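Local atomic coordinates of putative peptidase (Parabacteroides merdae, PDB entry 4L8K), a protein that probably hydrolyses peptide bonds as a serine peptidase of family S41, with a helical region related to the tricorn protease C1 domain. Residues A[7-12]-A[42-47]; A[49-54]-A[73-78]; A[63-68]-A[78-83]; A[247-252]-A[277-282]. All coordinates share one frame; numbering follows the deposited sequence.

Contact 1 of 4, residues A[7-12]-A[42-47]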
loop_
_atom_site.group_PDB
_atom_site.type_symbol
_atom_site.label_atom_id
_atom_site.label_comp_id
_atom_site.label_asym_id
_atom_site.label_seq_id
_atom_site.Cartn_x
_atom_site.Cartn_y
_atom_site.Cartn_z
ATOM N N SER A 7 10.295 22.203 27.071
ATOM C CA SER A 7 10.081 21.254 28.162
ATOM C C SER A 7 9.373 19.935 27.733
ATOM O O SER A 7 8.509 19.943 26.851
ATOM C CB SER A 7 9.289 21.919 29.291
ATOM O OG SER A 7 7.886 21.856 29.102
ATOM N N PRO A 8 9.673 18.812 28.434
ATOM C CA PRO A 8 9.035 17.534 28.084
ATOM C C PRO A 8 7.512 17.564 28.191
ATOM O O PRO A 8 6.823 17.020 27.323
ATOM C CB PRO A 8 9.651 16.554 29.097
ATOM C CG PRO A 8 10.991 17.121 29.356
ATOM C CD PRO A 8 10.712 18.604 29.466
ATOM N N ARG A 9 6.983 18.237 29.209
ATOM C CA ARG A 9 5.541 18.295 29.395
ATOM C C ARG A 9 4.848 19.114 28.280
ATOM O O ARG A 9 3.764 18.723 27.858
ATOM C CB ARG A 9 5.175 18.781 30.795
ATOM C CG ARG A 9 5.522 17.716 31.864
ATOM C CD ARG A 9 4.787 17.876 33.179
ATOM N NE ARG A 9 3.339 17.948 32.996
ATOM C CZ ARG A 9 2.528 16.899 32.898
ATOM N NH1 ARG A 9 3.009 15.664 32.997
ATOM N NH2 ARG A 9 1.232 17.075 32.699
ATOM N N ASP A 10 5.509 20.167 27.739
ATOM C CA ASP A 10 4.972 20.973 26.631
ATOM C C ASP A 10 4.905 20.156 25.354
ATOM O O ASP A 10 3.931 20.269 24.611
ATOM C CB ASP A 10 5.826 22.229 26.397
ATOM C CG ASP A 10 5.692 23.300 27.459
ATOM O OD1 ASP A 10 4.700 23.260 28.229
ATOM O OD2 ASP A 10 6.571 24.191 27.517
ATOM N N ASN A 11 5.930 19.309 25.113
ATOM C CA ASN A 11 5.984 18.430 23.947
ATOM C C ASN A 11 5.008 17.274 24.110
ATOM O O ASN A 11 4.357 16.900 23.141
ATOM C CB ASN A 11 7.400 17.957 23.707
ATOM C CG ASN A 11 8.220 19.089 23.158
ATOM O OD1 ASN A 11 8.135 19.421 21.977
ATOM N ND2 ASN A 11 8.909 19.803 24.029
ATOM N N PHE A 12 4.834 16.768 25.339
ATOM C CA PHE A 12 3.814 15.744 25.610
ATOM C C PHE A 12 2.412 16.299 25.249
ATOM O O PHE A 12 1.674 15.672 24.478
ATOM C CB PHE A 12 3.867 15.287 27.089
ATOM C CG PHE A 12 2.573 14.715 27.617
ATOM C CD1 PHE A 12 2.032 13.547 27.075
ATOM C CD2 PHE A 12 1.883 15.351 28.647
ATOM C CE1 PHE A 12 0.809 13.040 27.539
ATOM C CE2 PHE A 12 0.684 14.824 29.137
ATOM C CZ PHE A 12 0.151 13.672 28.573
ATOM N N LEU A 42 1.011 11.162 33.972
ATOM C CA LEU A 42 1.704 10.732 35.193
ATOM C C LEU A 42 3.120 10.264 34.915
ATOM O O LEU A 42 3.938 10.205 35.840
ATOM C CB LEU A 42 0.928 9.597 35.897
ATOM C CG LEU A 42 -0.532 9.878 36.302
ATOM C CD1 LEU A 42 -1.259 8.590 36.637
ATOM C CD2 LEU A 42 -0.617 10.852 37.461
ATOM N N LEU A 43 3.419 9.932 33.656
ATOM C CA LEU A 43 4.723 9.411 33.269
ATOM C C LEU A 43 5.697 10.497 32.787
ATOM O O LEU A 43 6.890 10.406 33.089
ATOM C CB LEU A 43 4.567 8.315 32.189
ATOM C CG LEU A 43 3.810 7.042 32.627
ATOM C CD1 LEU A 43 3.489 6.163 31.464
ATOM C CD2 LEU A 43 4.612 6.237 33.580
ATOM N N VAL A 44 5.209 11.511 32.058
ATOM C CA VAL A 44 6.079 12.566 31.541
ATOM C C VAL A 44 6.430 13.564 32.664
ATOM O O VAL A 44 5.541 14.131 33.294
ATOM C CB VAL A 44 5.477 13.266 30.299
ATOM C CG1 VAL A 44 6.436 14.310 29.744
ATOM C CG2 VAL A 44 5.086 12.250 29.217
ATOM N N LYS A 45 7.739 13.745 32.925
ATOM C CA LYS A 45 8.268 14.688 33.923
ATOM C C LYS A 45 9.237 15.647 33.256
ATOM O O LYS A 45 9.995 15.219 32.396
ATOM C CB LYS A 45 8.985 13.957 35.094
ATOM C CG LYS A 45 8.279 12.720 35.648
ATOM C CD LYS A 45 7.195 13.098 36.651
ATOM C CE LYS A 45 6.487 11.913 37.244
ATOM N NZ LYS A 45 5.156 12.285 37.795
ATOM N N ASP A 46 9.278 16.917 33.697
ATOM C CA ASP A 46 10.186 17.912 33.116
ATOM C C ASP A 46 11.679 17.625 33.416
ATOM O O ASP A 46 12.545 18.259 32.806
ATOM C CB ASP A 46 9.796 19.330 33.563
ATOM C CG ASP A 46 8.696 19.950 32.706
ATOM O OD1 ASP A 46 8.413 19.410 31.609
ATOM O OD2 ASP A 46 8.131 20.990 33.119
ATOM N N THR A 47 11.977 16.629 34.277
ATOM C CA THR A 47 13.349 16.220 34.597
ATOM C C THR A 47 13.884 15.217 33.576
ATOM O O THR A 47 15.072 14.898 33.591
ATOM C CB THR A 47 13.425 15.651 36.014
ATOM O OG1 THR A 47 12.474 14.582 36.121
ATOM C CG2 THR A 47 13.173 16.719 37.078
#
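V44 spreads its two methyls over the first turn of helix 8-22. CG1, anti to the backbone N (chi1 -177°), comes 3.8 Å from F12 CB and 4.0 Å from P8 CB, while CG2 meets the F12 ring obliquely. Beside this apolar patch R9 crosses to the other chain segment twice. Its backbone N donates to D46 OD1 at 3.0 Å (N-H...O 162°), nearly along the C-O axis of the carboxylate; the same oxygen touches P8 CD at 3.2 Å. A bend at chi3 (54°) swings the guanidinium round to V44, where NH1 gives a 3.0 Å bond to V44 O, the acceptor lying almost exactly in the guanidinium plane. The other terminal nitrogen, NH2, is bonded to N41 OD1. An alanine here would keep the main-chain bond to D46 but is likely to leave V44 O and N41 without their guanidinium donor. S7 OG accepts from D10 N, so D46 and S7 each take up an N-H of the first turn. N-capping by S7, joined by the carboxylate of the loop beyond helix 33-43, thus fastens a helix start in the helical region related to the tricorn protease C1 domain.

Contact 2 of 4, residues A[49-54]-A[73-78]; sequences NQYELF and SSFDMS
The F75 ring has S73 OG over the centre of one face and the edge of Y51 on the opposite one, and its own edge is turned to F54. Y51, F54 and F75 make an aromatic cluster that joins the start of helix 50-61 to the loop following strand 70-72. Y51 and F75 meet T-shaped, with centroids 4.9 Å apart and planes at 60°. F75 in turn sends CE1 toward the F54 face in an offset edge-to-face pair, CE1 lying 3.6 Å from F54 CG. The Y51 ring carries Q50 CG over one face, and Q50 OE1 stands 3.8 Å from F75 CE2, the amide plane steeply turned to the ring.

F54 is the buried member. With CG anti to its backbone N (chi1 -173°), the ring reaches across to the loop, where its far rim touches main chain: F54 CZ is 3.5 Å from S78 N, close to the ring plane. D76 CB packs against CE1 of the same ring, and W261 meets F54 edge-to-face. S78 OG, bonded to L71 N, ties the loop to strand 70-72; the D76-R79 salt bridge is local to the loop. On the helix side N49 and E52 form a capping box: N49 OD1 takes the N-H of E52, and E52 OE1 accepts from N49 N in return. S73 OG makes an ST turn to F75 N (3.3 Å) and an ST motif to D76 N (3.1 Å).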
loop_
_atom_site.group_PDB
_atom_site.type_symbol
_atom_site.label_atom_id
_atom_site.label_comp_id
_atom_site.label_asym_id
_atom_site.label_seq_id
_atom_site.Cartn_x
_atom_site.Cartn_y
_atom_site.Cartn_z
ATOM N N ASN A 49 15.332 13.654 30.140
ATOM C CA ASN A 49 16.210 14.136 29.076
ATOM C C ASN A 49 15.479 13.859 27.733
ATOM O O ASN A 49 14.413 13.220 27.749
ATOM C CB ASN A 49 17.602 13.495 29.164
ATOM C CG ASN A 49 17.672 12.008 28.892
ATOM O OD1 ASN A 49 16.940 11.447 28.084
ATOM N ND2 ASN A 49 18.620 11.340 29.513
ATOM N N GLN A 50 16.020 14.335 26.602
ATOM C CA GLN A 50 15.363 14.194 25.283
ATOM C C GLN A 50 15.157 12.729 24.835
ATOM O O GLN A 50 14.222 12.458 24.085
ATOM C CB GLN A 50 16.138 14.958 24.192
ATOM C CG GLN A 50 17.521 14.372 23.876
ATOM C CD GLN A 50 18.352 15.335 23.079
ATOM O OE1 GLN A 50 17.911 15.903 22.084
ATOM N NE2 GLN A 50 19.569 15.560 23.511
ATOM N N TYR A 51 16.021 11.803 25.289
ATOM C CA TYR A 51 15.946 10.385 24.918
ATOM C C TYR A 51 14.826 9.675 25.670
ATOM O O TYR A 51 14.115 8.869 25.082
ATOM C CB TYR A 51 17.303 9.710 25.191
ATOM C CG TYR A 51 18.444 10.392 24.471
ATOM C CD1 TYR A 51 18.589 10.283 23.087
ATOM C CD2 TYR A 51 19.366 11.171 25.164
ATOM C CE1 TYR A 51 19.634 10.923 22.416
ATOM C CE2 TYR A 51 20.426 11.795 24.507
ATOM C CZ TYR A 51 20.555 11.672 23.133
ATOM O OH TYR A 51 21.604 12.285 22.487
ATOM N N GLU A 52 14.681 9.977 26.972
ATOM C CA GLU A 52 13.618 9.428 27.821
ATOM C C GLU A 52 12.248 9.919 27.326
ATOM O O GLU A 52 11.300 9.134 27.251
ATOM C CB GLU A 52 13.852 9.838 29.280
ATOM C CG GLU A 52 15.114 9.212 29.858
ATOM C CD GLU A 52 15.714 9.889 31.083
ATOM O OE1 GLU A 52 15.269 11.002 31.444
ATOM O OE2 GLU A 52 16.659 9.313 31.668
ATOM N N LEU A 53 12.156 11.220 26.970
ATOM C CA LEU A 53 10.944 11.826 26.434
ATOM C C LEU A 53 10.576 11.147 25.105
ATOM O O LEU A 53 9.415 10.787 24.900
ATOM C CB LEU A 53 11.130 13.369 26.241
ATOM C CG LEU A 53 9.932 14.104 25.579
ATOM C CD1 LEU A 53 8.709 14.108 26.492
ATOM C CD2 LEU A 53 10.301 15.504 25.164
ATOM N N PHE A 54 11.577 10.954 24.220
ATOM C CA PHE A 54 11.363 10.330 22.926
ATOM C C PHE A 54 10.810 8.891 23.084
ATOM O O PHE A 54 9.859 8.519 22.394
ATOM C CB PHE A 54 12.646 10.349 22.056
ATOM C CG PHE A 54 12.398 9.848 20.638
ATOM C CD1 PHE A 54 12.438 8.501 20.351
ATOM C CD2 PHE A 54 12.090 10.733 19.606
ATOM C CE1 PHE A 54 12.142 8.041 19.070
ATOM C CE2 PHE A 54 11.810 10.261 18.311
ATOM C CZ PHE A 54 11.856 8.925 18.057
ATOM N N SER A 73 12.728 12.406 15.315
ATOM C CA SER A 73 13.705 13.325 15.883
ATOM C C SER A 73 14.948 13.222 15.013
ATOM O O SER A 73 14.942 12.495 14.011
ATOM C CB SER A 73 14.001 12.988 17.346
ATOM O OG SER A 73 14.761 11.799 17.478
ATOM N N SER A 74 16.019 13.923 15.394
ATOM C CA SER A 74 17.259 13.894 14.651
ATOM C C SER A 74 18.105 12.667 15.033
ATOM O O SER A 74 19.062 12.366 14.333
ATOM C CB SER A 74 18.012 15.194 14.881
ATOM O OG SER A 74 17.418 16.202 14.077
ATOM N N PHE A 75 17.724 11.931 16.089
ATOM C CA PHE A 75 18.467 10.753 16.569
ATOM C C PHE A 75 17.719 9.435 16.340
ATOM O O PHE A 75 18.372 8.393 16.300
ATOM C CB PHE A 75 18.832 10.877 18.061
ATOM C CG PHE A 75 17.708 11.287 18.993
ATOM C CD1 PHE A 75 16.908 10.326 19.612
ATOM C CD2 PHE A 75 17.482 12.637 19.294
ATOM C CE1 PHE A 75 15.884 10.701 20.489
ATOM C CE2 PHE A 75 16.442 13.010 20.163
ATOM C CZ PHE A 75 15.655 12.035 20.752
ATOM N N ASP A 76 16.372 9.460 16.217
ATOM C CA ASP A 76 15.597 8.237 15.997
ATOM C C ASP A 76 14.228 8.516 15.420
ATOM O O ASP A 76 13.776 9.651 15.351
ATOM C CB ASP A 76 15.429 7.404 17.309
ATOM C CG ASP A 76 15.171 5.900 17.104
ATOM O OD1 ASP A 76 15.179 5.437 15.934
ATOM O OD2 ASP A 76 14.964 5.194 18.106
HETATM N N MSE A 77 13.578 7.445 14.990
HETATM C CA MSE A 77 12.216 7.432 14.500
HETATM C C MSE A 77 11.478 6.308 15.224
HETATM O O MSE A 77 11.936 5.157 15.221
HETATM C CB MSE A 77 12.168 7.235 12.983
HETATM C CG MSE A 77 10.759 7.360 12.439
HETATM SE SE MSE A 77 10.664 6.999 10.554
HETATM C CE MSE A 77 10.801 5.231 10.607
ATOM N N SER A 78 10.382 6.661 15.900
ATOM C CA SER A 78 9.568 5.664 16.592
ATOM C C SER A 78 8.691 4.972 15.559
ATOM O O SER A 78 8.355 5.562 14.532
ATOM C CB SER A 78 8.736 6.290 17.712
ATOM O OG SER A 78 7.499 6.801 17.249
#

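Contact 3 of 4, residues A[63-68]-A[78-83]. With MPD ((4S)-2-methyl-2,4-pentanediol), chain F; PO4 (phosphate ion), chain E.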
loop_
_atom_site.group_PDB
_atom_site.type_symbol
_atom_site.label_atom_id
_atom_site.label_comp_id
_atom_site.label_asym_id
_atom_site.label_seq_id
_atom_site.Cartn_x
_atom_site.Cartn_y
_atom_site.Cartn_z
ATOM N N GLU A 63 0.297 3.217 21.137
ATOM C CA GLU A 63 -0.997 2.845 21.740
ATOM C C GLU A 63 -2.083 2.643 20.670
ATOM O O GLU A 63 -2.982 1.831 20.873
ATOM C CB GLU A 63 -1.467 3.893 22.763
ATOM C CG GLU A 63 -0.583 3.987 24.008
ATOM C CD GLU A 63 -0.818 2.966 25.108
ATOM O OE1 GLU A 63 -1.927 2.382 25.173
ATOM O OE2 GLU A 63 0.094 2.806 25.952
ATOM N N VAL A 64 -1.992 3.359 19.533
ATOM C CA VAL A 64 -2.961 3.214 18.442
ATOM C C VAL A 64 -2.540 2.083 17.477
ATOM O O VAL A 64 -3.243 1.864 16.506
ATOM C CB VAL A 64 -3.309 4.527 17.675
ATOM C CG1 VAL A 64 -3.938 5.557 18.608
ATOM C CG2 VAL A 64 -2.107 5.106 16.922
ATOM N N LYS A 65 -1.416 1.368 17.736
ATOM C CA LYS A 65 -0.955 0.211 16.943
ATOM C C LYS A 65 -1.079 0.455 15.440
ATOM O O LYS A 65 -1.752 -0.300 14.724
ATOM C CB LYS A 65 -1.756 -1.045 17.350
ATOM C CG LYS A 65 -1.558 -1.414 18.816
ATOM C CD LYS A 65 -2.489 -2.543 19.198
ATOM C CE LYS A 65 -2.437 -2.895 20.667
ATOM N NZ LYS A 65 -1.096 -3.387 21.086
ATOM N N ASP A 66 -0.422 1.536 14.970
ATOM C CA ASP A 66 -0.511 1.990 13.596
ATOM C C ASP A 66 0.878 2.038 12.923
ATOM O O ASP A 66 1.742 2.842 13.311
ATOM C CB ASP A 66 -1.188 3.375 13.593
ATOM C CG ASP A 66 -1.398 3.982 12.233
ATOM O OD1 ASP A 66 -1.060 3.321 11.226
ATOM O OD2 ASP A 66 -1.905 5.113 12.169
ATOM N N GLY A 67 1.033 1.230 11.864
ATOM C CA GLY A 67 2.274 1.147 11.098
ATOM C C GLY A 67 2.546 2.406 10.311
ATOM O O GLY A 67 3.658 2.612 9.838
ATOM N N HIS A 68 1.538 3.272 10.189
ATOM C CA HIS A 68 1.642 4.523 9.436
ATOM C C HIS A 68 1.944 5.716 10.330
ATOM O O HIS A 68 2.149 6.791 9.800
ATOM C CB HIS A 68 0.373 4.749 8.572
ATOM C CG HIS A 68 0.312 3.721 7.480
ATOM N ND1 HIS A 68 1.080 3.853 6.329
ATOM C CD2 HIS A 68 -0.231 2.479 7.493
ATOM C CE1 HIS A 68 0.910 2.725 5.645
ATOM N NE2 HIS A 68 0.123 1.874 6.295
ATOM N N SER A 78 10.382 6.661 15.900
ATOM C CA SER A 78 9.568 5.664 16.592
ATOM C C SER A 78 8.691 4.972 15.559
ATOM O O SER A 78 8.355 5.562 14.532
ATOM C CB SER A 78 8.736 6.290 17.712
ATOM O OG SER A 78 7.499 6.801 17.249
ATOM N N ARG A 79 8.356 3.714 15.806
ATOM C CA ARG A 79 7.532 2.958 14.865
ATOM C C ARG A 79 6.791 1.821 15.546
ATOM O O ARG A 79 7.203 1.357 16.607
ATOM C CB ARG A 79 8.415 2.386 13.714
ATOM C CG ARG A 79 9.592 1.490 14.192
ATOM C CD ARG A 79 10.919 2.205 14.139
ATOM N NE ARG A 79 12.033 1.287 14.374
ATOM C CZ ARG A 79 13.269 1.657 14.716
ATOM N NH1 ARG A 79 13.562 2.938 14.899
ATOM N NH2 ARG A 79 14.222 0.749 14.869
ATOM N N TYR A 80 5.677 1.407 14.943
ATOM C CA TYR A 80 4.939 0.222 15.351
ATOM C C TYR A 80 5.038 -0.674 14.097
ATOM O O TYR A 80 4.131 -0.692 13.260
ATOM C CB TYR A 80 3.508 0.548 15.823
ATOM C CG TYR A 80 2.727 -0.691 16.203
ATOM C CD1 TYR A 80 2.770 -1.197 17.498
ATOM C CD2 TYR A 80 1.940 -1.364 15.263
ATOM C CE1 TYR A 80 2.059 -2.343 17.851
ATOM C CE2 TYR A 80 1.207 -2.498 15.612
ATOM C CZ TYR A 80 1.298 -3.004 16.897
ATOM O OH TYR A 80 0.569 -4.119 17.239
ATOM N N TRP A 81 6.193 -1.351 13.923
ATOM C CA TRP A 81 6.386 -2.104 12.700
ATOM C C TRP A 81 5.924 -3.522 12.781
ATOM O O TRP A 81 5.910 -4.178 11.737
ATOM C CB TRP A 81 7.797 -1.952 12.130
ATOM C CG TRP A 81 7.941 -0.617 11.448
ATOM C CD1 TRP A 81 6.936 0.249 11.112
ATOM C CD2 TRP A 81 9.165 0.015 11.053
ATOM N NE1 TRP A 81 7.458 1.377 10.525
ATOM C CE2 TRP A 81 8.825 1.263 10.476
ATOM C CE3 TRP A 81 10.524 -0.333 11.167
ATOM C CZ2 TRP A 81 9.796 2.148 9.985
ATOM C CZ3 TRP A 81 11.482 0.541 10.676
ATOM C CH2 TRP A 81 11.122 1.769 10.114
ATOM N N ALA A 82 5.341 -3.926 13.947
ATOM C CA ALA A 82 4.608 -5.187 14.137
ATOM C C ALA A 82 3.433 -5.210 13.135
ATOM O O ALA A 82 3.043 -6.265 12.682
ATOM C CB ALA A 82 4.094 -5.294 15.568
ATOM N N TRP A 83 2.954 -4.032 12.698
ATOM C CA TRP A 83 1.915 -3.889 11.681
ATOM C C TRP A 83 2.344 -4.626 10.385
ATOM O O TRP A 83 1.500 -5.249 9.726
ATOM C CB TRP A 83 1.671 -2.395 11.417
ATOM C CG TRP A 83 0.776 -2.023 10.257
ATOM C CD1 TRP A 83 1.133 -1.951 8.938
ATOM C CD2 TRP A 83 -0.525 -1.411 10.353
ATOM N NE1 TRP A 83 0.093 -1.432 8.194
ATOM C CE2 TRP A 83 -0.951 -1.124 9.034
ATOM C CE3 TRP A 83 -1.394 -1.113 11.429
ATOM C CZ2 TRP A 83 -2.196 -0.521 8.763
ATOM C CZ3 TRP A 83 -2.650 -0.584 11.152
ATOM C CH2 TRP A 83 -3.032 -0.270 9.837
HETATM C C1 MPD F . 4.401 5.451 6.976
HETATM C C2 MPD F . 4.766 4.051 6.553
HETATM O O2 MPD F . 4.034 3.146 7.399
HETATM C CM MPD F . 4.325 3.818 5.133
HETATM C C3 MPD F . 6.286 3.795 6.689
HETATM C C4 MPD F . 6.875 4.547 7.907
HETATM O O4 MPD F . 6.415 4.029 9.165
HETATM C C5 MPD F . 8.383 4.613 7.851
HETATM P P PO4 E . 0.474 7.129 4.387
HETATM O O1 PO4 E . -0.692 7.939 4.922
HETATM O O2 PO4 E . -0.080 5.993 3.469
HETATM O O3 PO4 E . 1.412 8.067 3.582
HETATM O O4 PO4 E . 1.229 6.486 5.573
HETATM O O HOH W 1 4.858 2.932 12.729
#
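Y80 lies with one ring face on K65, whose CA stands 3.6 Å from the ring centroid and 9° off its normal, a CH-pi contact; A82 CB covers part of the opposite face. With CG anti to the backbone N (chi1 178°), the Y80 ring reaches over the loop 63-68, between helix 50-61 and strand 70-72, which carries an Asx turn, D66 OD1 accepting from H68 N. A water accepts from Y80 N and may donate to D66 O; Y80 O receives a CA-H...O contact from G67. W81 turns its indole edge to the methylpentanediol, NE1 donating to O4; the diol, probably from the crystallisation liquor, also lies close to G67 O, doubtfully short for a normal bond. One face of the W83 indole bears on G67, whose N is 3.4 Å from W83 CD2, and any CB at this glycine would run into CG of the indole. K65 O lies at the indole edge, 3.4 Å from CE3. NE1 is anchored to G246 O. H68 turns its edge to the W83 face, the planes 89° apart. A serine in place of W83 would probably open a gap beside G67, leave G246 O without its indole donor and take away the face that the H68 edge rests on. The imidazole also grips the phosphate, H68 ND1 to O4 at 2.7 Å.

Contact 4 of 4, residues A[247-252]-A[277-282]. With PO4 (phosphate ion), chain E.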
loop_
_atom_site.group_PDB
_atom_site.type_symbol
_atom_site.label_atom_id
_atom_site.label_comp_id
_atom_site.label_asym_id
_atom_site.label_seq_id
_atom_site.Cartn_x
_atom_site.Cartn_y
_atom_site.Cartn_z
ATOM N N GLY A 247 -1.826 -1.380 3.810
ATOM C CA GLY A 247 -2.736 -0.254 3.992
ATOM C C GLY A 247 -2.152 1.111 3.714
ATOM O O GLY A 247 -1.280 1.277 2.858
ATOM N N GLY A 248 -2.644 2.099 4.449
ATOM C CA GLY A 248 -2.206 3.471 4.254
ATOM C C GLY A 248 -2.930 4.103 3.076
ATOM O O GLY A 248 -3.716 3.431 2.398
ATOM N N SER A 249 -2.641 5.379 2.795
ATOM C CA SER A 249 -3.345 6.103 1.748
ATOM C C SER A 249 -2.460 6.862 0.765
ATOM O O SER A 249 -2.975 7.335 -0.242
ATOM C CB SER A 249 -4.315 7.096 2.383
ATOM O OG SER A 249 -3.652 7.923 3.331
ATOM N N GLY A 250 -1.182 7.051 1.068
ATOM C CA GLY A 250 -0.334 7.854 0.191
ATOM C C GLY A 250 -0.554 9.350 0.358
ATOM O O GLY A 250 0.014 10.155 -0.385
ATOM N N LEU A 251 -1.375 9.733 1.343
ATOM C CA LEU A 251 -1.686 11.124 1.679
ATOM C C LEU A 251 -1.324 11.343 3.156
ATOM O O LEU A 251 -2.169 11.159 4.035
ATOM C CB LEU A 251 -3.166 11.465 1.399
ATOM C CG LEU A 251 -3.663 11.251 -0.029
ATOM C CD1 LEU A 251 -5.092 10.779 -0.036
ATOM C CD2 LEU A 251 -3.554 12.516 -0.839
ATOM N N PRO A 252 -0.059 11.694 3.464
ATOM C CA PRO A 252 0.318 11.855 4.884
ATOM C C PRO A 252 0.033 13.231 5.494
ATOM O O PRO A 252 -0.013 14.259 4.808
ATOM C CB PRO A 252 1.832 11.619 4.872
ATOM C CG PRO A 252 2.275 12.022 3.495
ATOM C CD PRO A 252 1.105 11.882 2.563
ATOM N N HIS A 277 -13.335 1.505 4.859
ATOM C CA HIS A 277 -11.957 1.963 5.045
ATOM C C HIS A 277 -10.938 0.965 4.490
ATOM O O HIS A 277 -11.050 -0.231 4.743
ATOM C CB HIS A 277 -11.691 2.225 6.534
ATOM C CG HIS A 277 -12.391 3.432 7.043
ATOM N ND1 HIS A 277 -11.740 4.639 7.152
ATOM C CD2 HIS A 277 -13.681 3.594 7.409
ATOM C CE1 HIS A 277 -12.648 5.490 7.589
ATOM N NE2 HIS A 277 -13.832 4.909 7.751
ATOM N N THR A 278 -9.953 1.467 3.719
ATOM C CA THR A 278 -8.863 0.657 3.121
ATOM C C THR A 278 -7.530 0.893 3.872
ATOM O O THR A 278 -6.513 0.273 3.547
ATOM C CB THR A 278 -8.700 1.012 1.614
ATOM O OG1 THR A 278 -8.316 2.387 1.495
ATOM C CG2 THR A 278 -9.971 0.743 0.793
ATOM N N GLU A 279 -7.547 1.798 4.880
ATOM C CA GLU A 279 -6.382 2.197 5.671
ATOM C C GLU A 279 -5.649 1.024 6.308
ATOM O O GLU A 279 -4.433 1.045 6.399
ATOM C CB GLU A 279 -6.808 3.180 6.788
ATOM C CG GLU A 279 -5.659 3.664 7.673
ATOM C CD GLU A 279 -4.617 4.569 7.024
ATOM O OE1 GLU A 279 -4.902 5.163 5.954
ATOM O OE2 GLU A 279 -3.514 4.699 7.610
ATOM N N PHE A 280 -6.400 0.023 6.762
ATOM C CA PHE A 280 -5.883 -1.100 7.514
ATOM C C PHE A 280 -5.417 -2.232 6.613
ATOM O O PHE A 280 -4.896 -3.236 7.102
ATOM C CB PHE A 280 -6.954 -1.548 8.523
ATOM C CG PHE A 280 -7.554 -0.347 9.215
ATOM C CD1 PHE A 280 -6.793 0.417 10.115
ATOM C CD2 PHE A 280 -8.873 0.038 8.959
ATOM C CE1 PHE A 280 -7.345 1.539 10.752
ATOM C CE2 PHE A 280 -9.424 1.174 9.581
ATOM C CZ PHE A 280 -8.650 1.921 10.465
ATOM N N GLY A 281 -5.515 -1.998 5.305
ATOM C CA GLY A 281 -5.128 -2.938 4.272
ATOM C C GLY A 281 -6.333 -3.512 3.548
ATOM O O GLY A 281 -7.457 -3.454 4.061
ATOM N N ILE A 282 -6.079 -4.071 2.340
ATOM C CA ILE A 282 -7.043 -4.732 1.460
ATOM C C ILE A 282 -6.632 -6.200 1.325
ATOM O O ILE A 282 -5.458 -6.513 1.016
ATOM C CB ILE A 282 -7.121 -4.030 0.067
ATOM C CG1 ILE A 282 -7.596 -2.567 0.180
ATOM C CG2 ILE A 282 -7.998 -4.819 -0.911
ATOM C CD1 ILE A 282 -6.946 -1.607 -0.872
HETATM P P PO4 E . 0.474 7.129 4.387
HETATM O O1 PO4 E . -0.692 7.939 4.922
HETATM O O2 PO4 E . -0.080 5.993 3.469
HETATM O O3 PO4 E . 1.412 8.067 3.582
HETATM O O4 PO4 E . 1.229 6.486 5.573
#
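G247 and G248 run up against a type I beta turn, T278 to G281, and are tied to it by one main-chain bond: G248 N donates to E279 O at 2.8 Å (N-H...O 164°). Segment 247-252 supplies backbone N-H groups to a bound phosphate, probably from the crystallisation liquor, in what is probably the active-site pocket of this S41-type domain, and the 277-282 turn backs it. G247 CA is 3.2 Å from the same E279 O in a CA-H...O contact, and a CB at G247 would collide with that oxygen; one at G248 would strike the phosphate.

E279 bends at chi2 (68°), bringing its carboxylate to lie along the G248 main chain, where E279 OE1 is 3.6 Å from G248 CA. OE2 is hydrogen-bonded to S266, whose hydroxyl also binds the phosphate. With S223 and H68 on the same ion, this grouping is consistent with the Ser-His-Ser-Glu tetrad of tricorn-type peptidases. N226 ND2 joins the segments through G248 O and T278 O. Past G248 the main chain itself holds the ion: S249 N donates to phosphate O2 at 2.7 Å, and G250 N reaches the same O2 at 2.8 Å, almost straight.

The four contacts follow the chain from the N-terminal helices toward the centre of the molecule. Contacts 1 and 2, centres 13 Å apart, share a helical layer: L53 of helix 50-61 packs on P8, N11 and V44. Contacts 2 and 3 cross along the chain and share S78, at the point where the loop after strand 70-72 leads on to helix 82-85. Contacts 3 and 4, again 13 Å apart between centres, touch directly, H68 against G247 and G248 and W83 against the 277-282 turn, and both line the phosphate site. The centres of contacts 1 and 4 are 32 Å apart, so the series links the helical region to the probable active-site pocket.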